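Local structure of 336aa long hypothetical dTDP-glucose 4,6-dehydratase (Pyrococcus horikoshii, 2HUN) at residues W317-P320 with L321-E324; P184-F187 with P188-I192; I192-T195 with I196-S200; V254-I257 with L258-M261. The protein binds NAD in a Rossmann fold and is probably a dTDP-glucose 4,6-dehydratase, removing water from a nucleotide-linked sugar. All coordinates share one frame; numbering follows the deposited sequence.

How the interactions relate
Interactions 1, 2 and 3 form a cluster around the start and flank of helix 191-200, and interaction 4 joins it from helix 250-260. Interactions 2 and 3 share Ile192 and helix 191-200, with about 9 Å between their centres. Interaction 1, about 10 Å from interaction 2 between centres, lies against both, Trp318 CE3 reaching Ile197 CD1 at 3.5 Å. Interaction 4 packs along helix 191-200, Thr195 CG2 meeting Ile257 CD1 at 3.7 Å, and stays about 9 Å from interaction 1 at the nearest atoms. Closeness to the cofactor falls off in order: the side chain of Gln186 is about 5 Å from NAD, that of Trp317 about 8 Å, that of Ile192 about 9 Å, while interaction 4 is remote from it.

Interaction 1: W317-P320 with L321-E324; sequences WWKP and LVDE
Trp317 and Trp318 each receive an aliphatic side chain from four residues on, Leu321 and Val322, where helix 315-318 gives way to an irregular stretch near the C-terminus. The setting is a helix exit, and its tight part begins with a CH-pi contact: methyl CD1 of Leu321 sits over one face of the Trp317 indole, 3.9 Å from the centroid of the six-membered ring and 15° off its normal. The CB bond of Trp317 leads away from 321-324, but CG, anti to the backbone nitrogen (chi1 -174°), swings the indole so that its six-membered ring faces that methyl. Tyr185 and Trp310 meet this indole edge-to-face, and its NE1 is bonded to Asn46, so the ring is fixed on several sides. Trp318 is approached differently. Val322 CG1 comes to the ring edge, near its plane, 3.8 Å from CE3, and Ile197 of helix 191-200 also packs on this indole, whose NE1 bonds to Tyr311 O. The other valine methyl, CG2, presses on the backbone, 3.0 Å from Lys319 O.

Modest backbone bonds close the turn. Leu321 N reaches Trp318 O at 2.9 Å with a bent N-H...O angle of 132°, and the same oxygen takes a weak bond from Val322 N. A second weak bond joins Val322 N to Lys319 O, so that one amide is divided between two carbonyls.

The loose side belongs to Lys319 and Pro320, both exposed. The lysine chain passes athwart Val322 and offers little more than its CD, 4.1 Å from Val322 CG2.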
loop_
_atom_site.group_PDB
_atom_site.type_symbol
_atom_site.label_atom_id
_atom_site.label_comp_id
_atom_site.label_asym_id
_atom_site.label_seq_id
_atom_site.Cartn_x
_atom_site.Cartn_y
_atom_site.Cartn_z
ATOM N N TRP A 317 -1.575 11.238 -35.828
ATOM C CA TRP A 317 -1.166 10.706 -34.529
ATOM C C TRP A 317 -1.625 9.271 -34.226
ATOM O O TRP A 317 -0.796 8.420 -33.905
ATOM C CB TRP A 317 -1.646 11.644 -33.404
ATOM C CG TRP A 317 -1.143 11.247 -32.037
ATOM C CD1 TRP A 317 0.054 11.586 -31.467
ATOM C CD2 TRP A 317 -1.795 10.373 -31.112
ATOM N NE1 TRP A 317 0.187 10.973 -30.239
ATOM C CE2 TRP A 317 -0.934 10.221 -29.998
ATOM C CE3 TRP A 317 -3.024 9.697 -31.115
ATOM C CZ2 TRP A 317 -1.264 9.421 -28.897
ATOM C CZ3 TRP A 317 -3.351 8.900 -30.022
ATOM C CH2 TRP A 317 -2.472 8.770 -28.925
ATOM N N TRP A 318 -2.925 8.998 -34.342
ATOM C CA TRP A 318 -3.450 7.666 -34.024
ATOM C C TRP A 318 -3.280 6.586 -35.085
ATOM O O TRP A 318 -3.210 5.395 -34.775
ATOM C CB TRP A 318 -4.940 7.746 -33.658
ATOM C CG TRP A 318 -5.845 8.397 -34.684
ATOM C CD1 TRP A 318 -6.284 9.691 -34.683
ATOM C CD2 TRP A 318 -6.518 7.748 -35.782
ATOM N NE1 TRP A 318 -7.195 9.895 -35.690
ATOM C CE2 TRP A 318 -7.355 8.727 -36.379
ATOM C CE3 TRP A 318 -6.496 6.455 -36.305
ATOM C CZ2 TRP A 318 -8.161 8.429 -37.487
ATOM C CZ3 TRP A 318 -7.299 6.166 -37.400
ATOM C CH2 TRP A 318 -8.122 7.148 -37.978
ATOM N N LYS A 319 -3.242 7.013 -36.337
ATOM C CA LYS A 319 -3.101 6.122 -37.469
ATOM C C LYS A 319 -1.943 5.118 -37.326
ATOM O O LYS A 319 -2.128 3.923 -37.506
ATOM C CB LYS A 319 -2.933 6.977 -38.724
ATOM C CG LYS A 319 -2.953 6.194 -40.001
ATOM C CD LYS A 319 -4.144 5.266 -40.018
ATOM C CE LYS A 319 -4.200 4.564 -41.351
ATOM N NZ LYS A 319 -4.778 3.192 -41.198
ATOM N N PRO A 320 -0.730 5.591 -37.006
ATOM C CA PRO A 320 0.416 4.685 -36.845
ATOM C C PRO A 320 0.202 3.703 -35.694
ATOM O O PRO A 320 0.812 2.635 -35.650
ATOM C CB PRO A 320 1.575 5.636 -36.543
ATOM C CG PRO A 320 1.147 6.917 -37.174
ATOM C CD PRO A 320 -0.312 6.995 -36.867
ATOM N N LEU A 321 -0.681 4.067 -34.771
ATOM C CA LEU A 321 -0.939 3.233 -33.602
ATOM C C LEU A 321 -2.004 2.150 -33.756
ATOM O O LEU A 321 -1.991 1.167 -33.015
ATOM C CB LEU A 321 -1.287 4.121 -32.402
ATOM C CG LEU A 321 -0.243 5.186 -32.042
ATOM C CD1 LEU A 321 -0.744 6.014 -30.858
ATOM C CD2 LEU A 321 1.092 4.518 -31.720
ATOM N N VAL A 322 -2.925 2.320 -34.699
ATOM C CA VAL A 322 -3.971 1.317 -34.890
ATOM C C VAL A 322 -3.420 0.083 -35.603
ATOM O O VAL A 322 -2.527 0.188 -36.447
ATOM C CB VAL A 322 -5.169 1.892 -35.677
ATOM C CG1 VAL A 322 -5.861 2.961 -34.842
ATOM C CG2 VAL A 322 -4.700 2.474 -37.004
ATOM N N ASP A 323 -3.956 -1.085 -35.257
ATOM C CA ASP A 323 -3.456 -2.353 -35.827
ATOM C C ASP A 323 -4.439 -3.012 -36.818
ATOM O O ASP A 323 -4.468 -2.705 -38.004
ATOM C CB ASP A 323 -3.054 -3.333 -34.707
ATOM C CG ASP A 323 -4.091 -3.356 -33.592
ATOM O OD1 ASP A 323 -5.229 -2.998 -33.867
ATOM O OD2 ASP A 323 -3.777 -3.817 -32.490
ATOM N N GLU A 324 -5.232 -3.967 -36.306
ATOM C CA GLU A 324 -6.140 -4.696 -37.192
ATOM C C GLU A 324 -7.338 -5.210 -36.406
ATOM O O GLU A 324 -8.451 -5.340 -36.896
ATOM C CB GLU A 324 -5.376 -5.882 -37.788
ATOM C CG GLU A 324 -6.200 -6.632 -38.831
ATOM C CD GLU A 324 -5.705 -6.266 -40.211
ATOM O OE1 GLU A 324 -4.661 -6.761 -40.609
ATOM O OE2 GLU A 324 -6.370 -5.474 -40.878
#

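Interaction 2: P184-F187 with P188-I192; sequences PYQF and PEKLI
Phe187 and Lys190 close a type I beta turn, the amide of Lys190 donating to Phe187 O at 3.1 Å with a nearly straight N-H...O angle of 166°. Just ahead of the turn, Gln186 lies across the Lys190 side chain: CG and CD of the glutamine rest against CB and CG of the lysine, Gln186 CD coming within 3.6 Å of Lys190 CB. Gln186 runs extended, its CG anti to the backbone nitrogen (chi1 -179°), which carries the amide toward the start of the next helix.

There OE1 accepts from a water at 2.8 Å, and the water in turn accepts from Ile192 N at 3.2 Å. The turn belongs to the loop that joins strand 172-182 of the Rossmann-fold sheet to helix 191-200, one of whose early amides is satisfied through solvent by a loop side chain. The other end of the glutamine amide, NE2, makes a weak bond to Asn181 O; Asn181 is an NAD-binding residue, and Gln186 also packs on Phe14, another of them. A leucine in place of Gln186 would probably leave the water without its acceptor and the Ile192 amide less firmly bridged, and would lose the weak tie to Asn181.

The outer side of the turn is more exposed. Glu189 kinks beyond CG (chi2 -80°) and so brings its carboxylate back alongside Phe187: OE2 stands near the plane of the phenyl ring, at its edge, and 3.3 Å from Phe187 CB. The carboxylate is turned 62° from the plane of the ring.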
loop_
_atom_site.group_PDB
_atom_site.type_symbol
_atom_site.label_atom_id
_atom_site.label_comp_id
_atom_site.label_asym_id
_atom_site.label_seq_id
_atom_site.Cartn_x
_atom_site.Cartn_y
_atom_site.Cartn_z
ATOM N N PRO A 184 -7.516 14.089 -25.931
ATOM C CA PRO A 184 -6.374 14.029 -26.852
ATOM C C PRO A 184 -5.235 13.131 -26.383
ATOM O O PRO A 184 -4.962 13.019 -25.186
ATOM C CB PRO A 184 -5.937 15.489 -26.955
ATOM C CG PRO A 184 -7.232 16.244 -26.740
ATOM C CD PRO A 184 -7.852 15.487 -25.597
ATOM N N TYR A 185 -4.580 12.482 -27.339
ATOM C CA TYR A 185 -3.436 11.625 -27.053
ATOM C C TYR A 185 -3.676 10.297 -26.335
ATOM O O TYR A 185 -2.726 9.684 -25.845
ATOM C CB TYR A 185 -2.383 12.430 -26.291
ATOM C CG TYR A 185 -1.917 13.663 -27.035
ATOM C CD1 TYR A 185 -1.055 13.559 -28.131
ATOM C CD2 TYR A 185 -2.353 14.936 -26.656
ATOM C CE1 TYR A 185 -0.634 14.695 -28.832
ATOM C CE2 TYR A 185 -1.943 16.076 -27.349
ATOM C CZ TYR A 185 -1.082 15.948 -28.434
ATOM O OH TYR A 185 -0.661 17.078 -29.101
ATOM N N GLN A 186 -4.924 9.846 -26.255
ATOM C CA GLN A 186 -5.198 8.552 -25.630
ATOM C C GLN A 186 -5.035 7.489 -26.722
ATOM O O GLN A 186 -5.524 7.677 -27.836
ATOM C CB GLN A 186 -6.622 8.504 -25.077
ATOM C CG GLN A 186 -6.971 7.184 -24.393
ATOM C CD GLN A 186 -8.283 7.253 -23.616
ATOM O OE1 GLN A 186 -9.307 7.678 -24.147
ATOM N NE2 GLN A 186 -8.251 6.826 -22.354
ATOM N N PHE A 187 -4.359 6.382 -26.417
ATOM C CA PHE A 187 -4.161 5.332 -27.419
ATOM C C PHE A 187 -5.489 4.802 -27.977
ATOM O O PHE A 187 -6.453 4.616 -27.237
ATOM C CB PHE A 187 -3.306 4.203 -26.842
ATOM C CG PHE A 187 -1.829 4.418 -27.038
ATOM C CD1 PHE A 187 -1.260 5.669 -26.817
ATOM C CD2 PHE A 187 -1.008 3.374 -27.448
ATOM C CE1 PHE A 187 0.111 5.877 -27.002
ATOM C CE2 PHE A 187 0.365 3.568 -27.636
ATOM C CZ PHE A 187 0.924 4.822 -27.412
ATOM N N PRO A 188 -5.539 4.553 -29.298
ATOM C CA PRO A 188 -6.668 4.066 -30.104
ATOM C C PRO A 188 -7.519 2.889 -29.638
ATOM O O PRO A 188 -8.702 2.825 -29.984
ATOM C CB PRO A 188 -6.027 3.808 -31.466
ATOM C CG PRO A 188 -4.635 3.436 -31.112
ATOM C CD PRO A 188 -4.295 4.488 -30.089
ATOM N N GLU A 189 -6.963 1.963 -28.868
ATOM C CA GLU A 189 -7.782 0.841 -28.430
ATOM C C GLU A 189 -8.643 1.122 -27.203
ATOM O O GLU A 189 -9.455 0.285 -26.819
ATOM C CB GLU A 189 -6.929 -0.407 -28.189
ATOM C CG GLU A 189 -5.961 -0.313 -27.027
ATOM C CD GLU A 189 -4.703 0.445 -27.381
ATOM O OE1 GLU A 189 -4.305 0.421 -28.565
ATOM O OE2 GLU A 189 -4.104 1.047 -26.471
ATOM N N LYS A 190 -8.470 2.288 -26.584
ATOM C CA LYS A 190 -9.291 2.633 -25.426
ATOM C C LYS A 190 -10.689 2.932 -25.962
ATOM O O LYS A 190 -10.829 3.460 -27.057
ATOM C CB LYS A 190 -8.730 3.860 -24.695
ATOM C CG LYS A 190 -7.401 3.638 -23.969
ATOM C CD LYS A 190 -7.550 2.653 -22.819
ATOM C CE LYS A 190 -6.239 2.491 -22.052
ATOM N NZ LYS A 190 -6.389 1.569 -20.888
ATOM N N LEU A 191 -11.710 2.587 -25.190
ATOM C CA LEU A 191 -13.104 2.774 -25.588
ATOM C C LEU A 191 -13.507 3.975 -26.444
ATOM O O LEU A 191 -13.992 3.809 -27.565
ATOM C CB LEU A 191 -14.003 2.795 -24.349
ATOM C CG LEU A 191 -15.501 2.957 -24.656
ATOM C CD1 LEU A 191 -16.021 1.698 -25.341
ATOM C CD2 LEU A 191 -16.282 3.226 -23.367
ATOM N N ILE A 192 -13.326 5.178 -25.910
ATOM C CA ILE A 192 -13.719 6.398 -26.610
ATOM C C ILE A 192 -12.956 6.627 -27.918
ATOM O O ILE A 192 -13.560 6.939 -28.943
ATOM C CB ILE A 192 -13.609 7.619 -25.660
ATOM C CG1 ILE A 192 -14.640 7.457 -24.534
ATOM C CG2 ILE A 192 -13.858 8.913 -26.411
ATOM C CD1 ILE A 192 -14.551 8.495 -23.431
HETATM O O HOH W 1 -11.405 5.954 -23.529
#

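Interaction 3: I192-T195 with I196-S200; sequences IPKT and IIRAS
Ile192 and Ile196 meet one helical turn apart, CG2 of the first lying 4.0 Å from CD1 of the second, while Lys194 and Arg198 extend in the same direction with Lys194 CG 3.7 Å from Arg198 CD. Both pairs follow the i to i+4 spacing of the alpha-helix 191-200, which packs on helices 250-260 and 300-313. The contact between these two chains is aliphatic, and their like charges stay apart, Lys194 NZ 5.1 Å from Arg198 NE. Arg198 is held by backbone oxygens: NH1 bonds to those of Ile326 and His328, NH2 to that of Lys204, so its guanidinium ties the helix to the C-terminal tail and the loop before strand 205-208.

Behind the side chains stands an unbroken ladder of backbone bonds from Ile196, Ile197, Arg198 and Ala199. That of Ile197 N to Pro193 O is the straightest, with an N-H...O angle of 174°. Thr195, buried against helix 250-260, turns OG1 back to Leu191 O within the helix. At the far end, Ser200 OG donates to Ile197 O at 2.7 Å, placing its hydroxyl against the last turn.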
loop_
_atom_site.group_PDB
_atom_site.type_symbol
_atom_site.label_atom_id
_atom_site.label_comp_id
_atom_site.label_asym_id
_atom_site.label_seq_id
_atom_site.Cartn_x
_atom_site.Cartn_y
_atom_site.Cartn_z
ATOM N N ILE A 192 -13.326 5.178 -25.910
ATOM C CA ILE A 192 -13.719 6.398 -26.610
ATOM C C ILE A 192 -12.956 6.627 -27.918
ATOM O O ILE A 192 -13.560 6.939 -28.943
ATOM C CB ILE A 192 -13.609 7.619 -25.660
ATOM C CG1 ILE A 192 -14.640 7.457 -24.534
ATOM C CG2 ILE A 192 -13.858 8.913 -26.411
ATOM C CD1 ILE A 192 -14.551 8.495 -23.431
ATOM N N PRO A 193 -11.622 6.471 -27.906
ATOM C CA PRO A 193 -10.876 6.674 -29.153
ATOM C C PRO A 193 -11.267 5.619 -30.192
ATOM O O PRO A 193 -11.516 5.938 -31.353
ATOM C CB PRO A 193 -9.421 6.528 -28.714
ATOM C CG PRO A 193 -9.450 7.017 -27.296
ATOM C CD PRO A 193 -10.704 6.353 -26.761
ATOM N N LYS A 194 -11.312 4.361 -29.763
ATOM C CA LYS A 194 -11.673 3.266 -30.653
ATOM C C LYS A 194 -13.033 3.527 -31.291
ATOM O O LYS A 194 -13.205 3.346 -32.499
ATOM C CB LYS A 194 -11.721 1.946 -29.880
ATOM C CG LYS A 194 -12.079 0.737 -30.737
ATOM C CD LYS A 194 -12.328 -0.515 -29.892
ATOM C CE LYS A 194 -13.443 -0.286 -28.869
ATOM N NZ LYS A 194 -14.701 0.284 -29.466
ATOM N N THR A 195 -13.998 3.952 -30.480
ATOM C CA THR A 195 -15.337 4.230 -30.981
ATOM C C THR A 195 -15.344 5.335 -32.038
ATOM O O THR A 195 -15.966 5.183 -33.089
ATOM C CB THR A 195 -16.292 4.629 -29.836
ATOM O OG1 THR A 195 -16.361 3.565 -28.878
ATOM C CG2 THR A 195 -17.692 4.900 -30.376
ATOM N N ILE A 196 -14.659 6.442 -31.762
ATOM C CA ILE A 196 -14.602 7.557 -32.703
ATOM C C ILE A 196 -13.968 7.121 -34.023
ATOM O O ILE A 196 -14.525 7.349 -35.098
ATOM C CB ILE A 196 -13.781 8.731 -32.131
ATOM C CG1 ILE A 196 -14.486 9.315 -30.904
ATOM C CG2 ILE A 196 -13.599 9.804 -33.194
ATOM C CD1 ILE A 196 -13.636 10.282 -30.121
ATOM N N ILE A 197 -12.797 6.498 -33.929
ATOM C CA ILE A 197 -12.079 6.022 -35.102
ATOM C C ILE A 197 -12.925 5.073 -35.957
ATOM O O ILE A 197 -13.120 5.306 -37.154
ATOM C CB ILE A 197 -10.776 5.306 -34.681
ATOM C CG1 ILE A 197 -9.786 6.337 -34.126
ATOM C CG2 ILE A 197 -10.182 4.549 -35.864
ATOM C CD1 ILE A 197 -8.529 5.737 -33.532
ATOM N N ARG A 198 -13.427 4.008 -35.345
ATOM C CA ARG A 198 -14.243 3.041 -36.068
ATOM C C ARG A 198 -15.500 3.654 -36.682
ATOM O O ARG A 198 -15.853 3.336 -37.815
ATOM C CB ARG A 198 -14.631 1.879 -35.149
ATOM C CG ARG A 198 -13.474 0.941 -34.813
ATOM C CD ARG A 198 -13.905 -0.142 -33.823
ATOM N NE ARG A 198 -14.870 -1.081 -34.395
ATOM C CZ ARG A 198 -14.548 -2.103 -35.184
ATOM N NH1 ARG A 198 -13.277 -2.330 -35.502
ATOM N NH2 ARG A 198 -15.499 -2.899 -35.658
ATOM N N ALA A 199 -16.171 4.533 -35.945
ATOM C CA ALA A 199 -17.386 5.160 -36.448
ATOM C C ALA A 199 -17.091 6.046 -37.657
ATOM O O ALA A 199 -17.873 6.093 -38.606
ATOM C CB ALA A 199 -18.052 5.978 -35.349
ATOM N N SER A 200 -15.965 6.752 -37.624
ATOM C CA SER A 200 -15.603 7.620 -38.738
ATOM C C SER A 200 -15.300 6.773 -39.974
ATOM O O SER A 200 -15.256 7.288 -41.093
ATOM C CB SER A 200 -14.377 8.468 -38.387
ATOM O OG SER A 200 -13.201 7.676 -38.344
#

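Interaction 4: V254-I257 with L258-M261; sequences VKII and LRLM
The guanidinium of Arg259 is the flat group here, and Ile256 meets it obliquely: NH2 lies 3.6 Å from Ile256 CG2 and slightly farther from CG1, the two side chains running alongside each other in the same direction. A bend in the arginine chain at CG-CD (chi3 64°) brings NH2 alongside the isoleucine, and NH2 goes on to a salt bridge with Asp301 of helix 300-313. Methyl CG2 of Ile256 serves a second neighbour as well, for Leu260 CD1 touches it at 3.6 Å.

Both contacts lie on helix 250-260, whose backbone is bonded from residue i+4 to i. Leu258 N points at Val254 O almost straight, with an N-H...O angle of 168°, and Arg259 and Leu260 make the next two such bonds, to Lys255 O and Ile256 O.

On another side of the helix, Val254 and Leu258 are neighbours one turn apart, CG1 of the valine 3.9 Å from CD1 of the leucine. Leu258 sends CG anti to its carbonyl carbon (chi1 -60°), close to Val254 O, and its side chain also meets Ile205, Ile268 and Ala199. Replacing Leu258 with alanine would probably open a gap between Val254, the two strands 205-208 and 268-271 and helix 191-200, since both methyls that fill this junction would be gone.

Where the helix ends, Ile257 CG2 touches the sulfur of Met261, SD at 3.7 Å. Met261 N donates to Leu258 O at 3.0 Å, an i+3 to i bond, and its side chain touches Ile196 of helix 191-200 and Ile308 of helix 300-313.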
loop_
_atom_site.group_PDB
_atom_site.type_symbol
_atom_site.label_atom_id
_atom_site.label_comp_id
_atom_site.label_asym_id
_atom_site.label_seq_id
_atom_site.Cartn_x
_atom_site.Cartn_y
_atom_site.Cartn_z
ATOM N N VAL A 254 -21.093 5.199 -26.060
ATOM C CA VAL A 254 -21.187 5.017 -27.504
ATOM C C VAL A 254 -22.348 5.797 -28.123
ATOM O O VAL A 254 -22.170 6.467 -29.136
ATOM C CB VAL A 254 -21.314 3.524 -27.860
ATOM C CG1 VAL A 254 -21.677 3.362 -29.330
ATOM C CG2 VAL A 254 -19.995 2.820 -27.568
ATOM N N LYS A 255 -23.530 5.725 -27.519
ATOM C CA LYS A 255 -24.683 6.452 -28.047
ATOM C C LYS A 255 -24.421 7.953 -28.135
ATOM O O LYS A 255 -24.842 8.609 -29.087
ATOM C CB LYS A 255 -25.928 6.216 -27.182
ATOM C CG LYS A 255 -26.701 4.938 -27.505
ATOM C CD LYS A 255 -27.943 4.809 -26.626
ATOM C CE LYS A 255 -28.572 3.430 -26.743
ATOM N NZ LYS A 255 -29.771 3.295 -25.869
ATOM N N ILE A 256 -23.732 8.498 -27.139
ATOM C CA ILE A 256 -23.433 9.925 -27.121
ATOM C C ILE A 256 -22.372 10.289 -28.163
ATOM O O ILE A 256 -22.464 11.330 -28.813
ATOM C CB ILE A 256 -22.984 10.366 -25.701
ATOM C CG1 ILE A 256 -24.191 10.319 -24.757
ATOM C CG2 ILE A 256 -22.387 11.763 -25.739
ATOM C CD1 ILE A 256 -23.871 10.620 -23.310
ATOM N N ILE A 257 -21.372 9.432 -28.327
ATOM C CA ILE A 257 -20.319 9.679 -29.308
ATOM C C ILE A 257 -20.911 9.740 -30.717
ATOM O O ILE A 257 -20.589 10.629 -31.504
ATOM C CB ILE A 257 -19.242 8.567 -29.266
ATOM C CG1 ILE A 257 -18.421 8.689 -27.978
ATOM C CG2 ILE A 257 -18.340 8.658 -30.499
ATOM C CD1 ILE A 257 -17.386 7.600 -27.801
ATOM N N LEU A 258 -21.785 8.790 -31.029
ATOM C CA LEU A 258 -22.410 8.742 -32.345
ATOM C C LEU A 258 -23.264 9.974 -32.583
ATOM O O LEU A 258 -23.200 10.582 -33.653
ATOM C CB LEU A 258 -23.253 7.472 -32.480
ATOM C CG LEU A 258 -22.434 6.190 -32.328
ATOM C CD1 LEU A 258 -23.322 4.981 -32.525
ATOM C CD2 LEU A 258 -21.293 6.190 -33.336
ATOM N N ARG A 259 -24.065 10.342 -31.589
ATOM C CA ARG A 259 -24.909 11.519 -31.712
ATOM C C ARG A 259 -24.047 12.738 -32.008
ATOM O O ARG A 259 -24.315 13.486 -32.947
ATOM C CB ARG A 259 -25.704 11.753 -30.420
ATOM C CG ARG A 259 -26.233 13.176 -30.282
ATOM C CD ARG A 259 -27.246 13.305 -29.152
ATOM N NE ARG A 259 -26.682 13.050 -27.826
ATOM C CZ ARG A 259 -25.949 13.923 -27.133
ATOM N NH1 ARG A 259 -25.675 15.123 -27.631
ATOM N NH2 ARG A 259 -25.497 13.594 -25.931
ATOM N N LEU A 260 -22.999 12.921 -31.210
ATOM C CA LEU A 260 -22.109 14.067 -31.365
ATOM C C LEU A 260 -21.289 14.031 -32.644
ATOM O O LEU A 260 -20.687 15.033 -33.032
ATOM C CB LEU A 260 -21.197 14.192 -30.139
ATOM C CG LEU A 260 -21.956 14.555 -28.856
ATOM C CD1 LEU A 260 -21.019 14.534 -27.657
ATOM C CD2 LEU A 260 -22.589 15.931 -29.019
ATOM N N MET A 261 -21.263 12.874 -33.297
ATOM C CA MET A 261 -20.545 12.747 -34.555
ATOM C C MET A 261 -21.565 12.944 -35.675
ATOM O O MET A 261 -21.312 12.623 -36.838
ATOM C CB MET A 261 -19.877 11.371 -34.662
ATOM C CG MET A 261 -18.563 11.262 -33.898
ATOM S SD MET A 261 -17.753 9.650 -34.064
ATOM C CE MET A 261 -16.555 10.009 -35.345
#